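Local structure of class D beta-lactamase (Fusobacterium nucleatum subsp. polymorphum, 4IED) at residues I226-S231 and P237-I242. The protein probably hydrolyses the amide bond of beta-lactam antibiotics to give substituted beta-amino acids, as a class D serine beta-lactamase. Sequence-based numbering, arbitrary orientation. Where two conformers were deposited one is given.
Sequences INLDIS and PKREEI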
loop_
_atom_site.group_PDB
_atom_site.type_symbol
_atom_site.label_atom_id
_atom_site.label_comp_id
_atom_site.label_asym_id
_atom_site.label_seq_id
_atom_site.Cartn_x
_atom_site.Cartn_y
_atom_site.Cartn_z
ATOM N N ILE A 226 -1.752 8.536 1.202
ATOM C CA ILE A 226 -2.804 9.253 1.946
ATOM C C ILE A 226 -3.301 8.287 2.987
ATOM O O ILE A 226 -3.416 7.083 2.799
ATOM C CB ILE A 226 -3.934 9.721 1.016
ATOM C CG1 ILE A 226 -4.930 10.689 1.750
ATOM C CG2 ILE A 226 -4.722 8.588 0.385
ATOM C CD1 ILE A 226 -5.808 11.382 0.744
ATOM N N ASN A 227 -3.574 8.854 4.160
ATOM C CA ASN A 227 -4.466 8.148 5.137
ATOM C C ASN A 227 -5.421 9.130 5.756
ATOM O O ASN A 227 -5.200 10.316 5.854
ATOM C CB ASN A 227 -3.666 7.291 6.151
ATOM C CG ASN A 227 -2.841 8.100 7.136
ATOM O OD1 ASN A 227 -3.333 8.874 7.912
ATOM N ND2 ASN A 227 -1.530 7.808 7.174
ATOM N N LEU A 228 -6.577 8.596 6.089
ATOM C CA LEU A 228 -7.730 9.426 6.543
ATOM C C LEU A 228 -8.447 8.662 7.615
ATOM O O LEU A 228 -8.508 7.460 7.598
ATOM C CB LEU A 228 -8.766 9.533 5.348
ATOM C CG LEU A 228 -8.293 10.036 3.975
ATOM C CD1 LEU A 228 -9.299 9.795 2.830
ATOM C CD2 LEU A 228 -7.997 11.537 4.256
ATOM N N ASP A 229 -9.097 9.399 8.467
ATOM C CA ASP A 229 -10.053 8.807 9.461
ATOM C C ASP A 229 -11.292 8.460 8.707
ATOM O O ASP A 229 -11.946 9.366 8.161
ATOM C CB ASP A 229 -10.357 9.838 10.616
ATOM C CG ASP A 229 -9.131 10.125 11.495
ATOM O OD1 ASP A 229 -8.106 9.359 11.420
ATOM O OD2 ASP A 229 -9.283 11.050 12.298
ATOM N N ILE A 230 -11.611 7.189 8.616
ATOM C CA ILE A 230 -12.793 6.712 7.891
ATOM C C ILE A 230 -13.469 5.670 8.718
ATOM O O ILE A 230 -12.940 4.587 8.934
ATOM C CB ILE A 230 -12.528 6.198 6.498
ATOM C CG1 ILE A 230 -12.069 7.315 5.594
ATOM C CG2 ILE A 230 -13.783 5.572 5.893
ATOM C CD1 ILE A 230 -11.420 6.802 4.328
ATOM N N SER A 231 -14.615 6.051 9.283
ATOM C CA SER A 231 -15.399 5.153 10.111
ATOM C C SER A 231 -16.478 4.375 9.343
ATOM O O SER A 231 -16.993 3.363 9.875
ATOM C CB SER A 231 -16.018 5.908 11.302
ATOM O OG SER A 231 -14.895 6.375 12.130
ATOM N N PRO A 237 -14.272 5.471 -0.808
ATOM C CA PRO A 237 -13.880 5.971 -2.123
ATOM C C PRO A 237 -13.099 7.265 -2.043
ATOM O O PRO A 237 -12.418 7.657 -3.000
ATOM C CB PRO A 237 -15.232 6.173 -2.788
ATOM C CG PRO A 237 -16.112 5.087 -2.211
ATOM C CD PRO A 237 -15.728 5.098 -0.724
ATOM N N LYS A 238 -13.221 8.004 -0.932
ATOM C CA LYS A 238 -12.555 9.305 -0.801
ATOM C C LYS A 238 -11.032 9.182 -0.834
ATOM O O LYS A 238 -10.375 10.157 -1.175
ATOM C CB LYS A 238 -12.948 10.003 0.526
ATOM C CG LYS A 238 -14.450 10.361 0.734
ATOM C CD LYS A 238 -14.861 11.776 0.473
ATOM C CE LYS A 238 -16.325 12.080 0.913
ATOM N NZ LYS A 238 -16.887 13.307 0.226
ATOM N N ARG A 239 -10.479 8.066 -0.394
ATOM C CA ARG A 239 -8.975 7.881 -0.413
ATOM C C ARG A 239 -8.455 8.148 -1.802
ATOM O O ARG A 239 -7.604 9.041 -1.996
ATOM C CB ARG A 239 -8.623 6.514 0.017
ATOM C CG ARG A 239 -9.201 6.065 1.370
ATOM C CD ARG A 239 -8.935 4.615 1.606
ATOM N NE ARG A 239 -9.746 3.787 0.677
ATOM C CZ ARG A 239 -9.873 2.464 0.685
ATOM N NH1 ARG A 239 -9.274 1.755 1.646
ATOM N NH2 ARG A 239 -10.654 1.879 -0.180
ATOM N N GLU A 240 -8.974 7.376 -2.802
ATOM C CA GLU A 240 -8.507 7.503 -4.192
ATOM C C GLU A 240 -9.076 8.802 -4.814
ATOM O O GLU A 240 -8.366 9.407 -5.625
ATOM C CB GLU A 240 -8.964 6.313 -4.931
ATOM C CG GLU A 240 -8.505 6.398 -6.398
ATOM C CD GLU A 240 -8.533 5.049 -7.094
ATOM O OE1 GLU A 240 -8.214 5.024 -8.339
ATOM O OE2 GLU A 240 -8.831 3.988 -6.557
ATOM N N GLU A 241 -10.267 9.291 -4.431
ATOM C CA GLU A 241 -10.795 10.531 -4.981
ATOM C C GLU A 241 -9.834 11.667 -4.700
ATOM O O GLU A 241 -9.512 12.467 -5.597
ATOM C CB GLU A 241 -12.164 10.838 -4.380
ATOM C CG GLU A 241 -13.275 9.988 -4.974
ATOM C CD GLU A 241 -14.620 10.218 -4.299
ATOM O OE1 GLU A 241 -14.704 11.239 -3.452
ATOM O OE2 GLU A 241 -15.598 9.439 -4.622
ATOM N N ILE A 242 -9.338 11.803 -3.467
ATOM C CA ILE A 242 -8.497 12.935 -3.138
ATOM C C ILE A 242 -7.165 12.856 -3.891
ATOM O O ILE A 242 -6.656 13.846 -4.434
ATOM C CB ILE A 242 -8.233 13.031 -1.589
ATOM C CG1 ILE A 242 -9.546 13.430 -0.924
ATOM C CG2 ILE A 242 -7.049 13.943 -1.281
ATOM C CD1 ILE A 242 -9.568 13.191 0.559
#
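With CG1 anti to the backbone N (chi1 -170°) and chi2 also extended, Ile226 carries CD1 out from the strand to the flank of Ile242, while the chi1 of -70° in Ile242 sets CG1 beside its own backbone N and turns CD1 toward Leu228. The two isoleucines cross at about a right angle, and Ile226 CD1 presses on Ile242 CG2 at 3.5 Å, tighter than usual for two methyl groups. Leu228 reaches the helix backbone itself: its CD1 lies 3.8 Å from Arg239 CA and meets Ile242 CD1 at 4.1 Å. Farther along, Ile230 CD1 abuts the aliphatic part of Arg239, 3.8 Å from CG, again with the side chains crossing steeply. The arginine chain bends at chi3, and its NE is hydrogen-bonded to Leu236 O. No hydrogen bond joins the two segments; alternate residues of 226-230 supply an apolar ridge against Arg239 and Ile242 of the helix. Phe22 and Ile21 of helix 16-25 and Phe31 of the adjacent strand extend this buried layer. Strand 221-229, an inner strand of the antiparallel sheet and the last in sequence, and the C-terminal helix 238-249 thus pack as in the alpha/beta domain of the serine beta-lactamase and penicillin-binding protein fold.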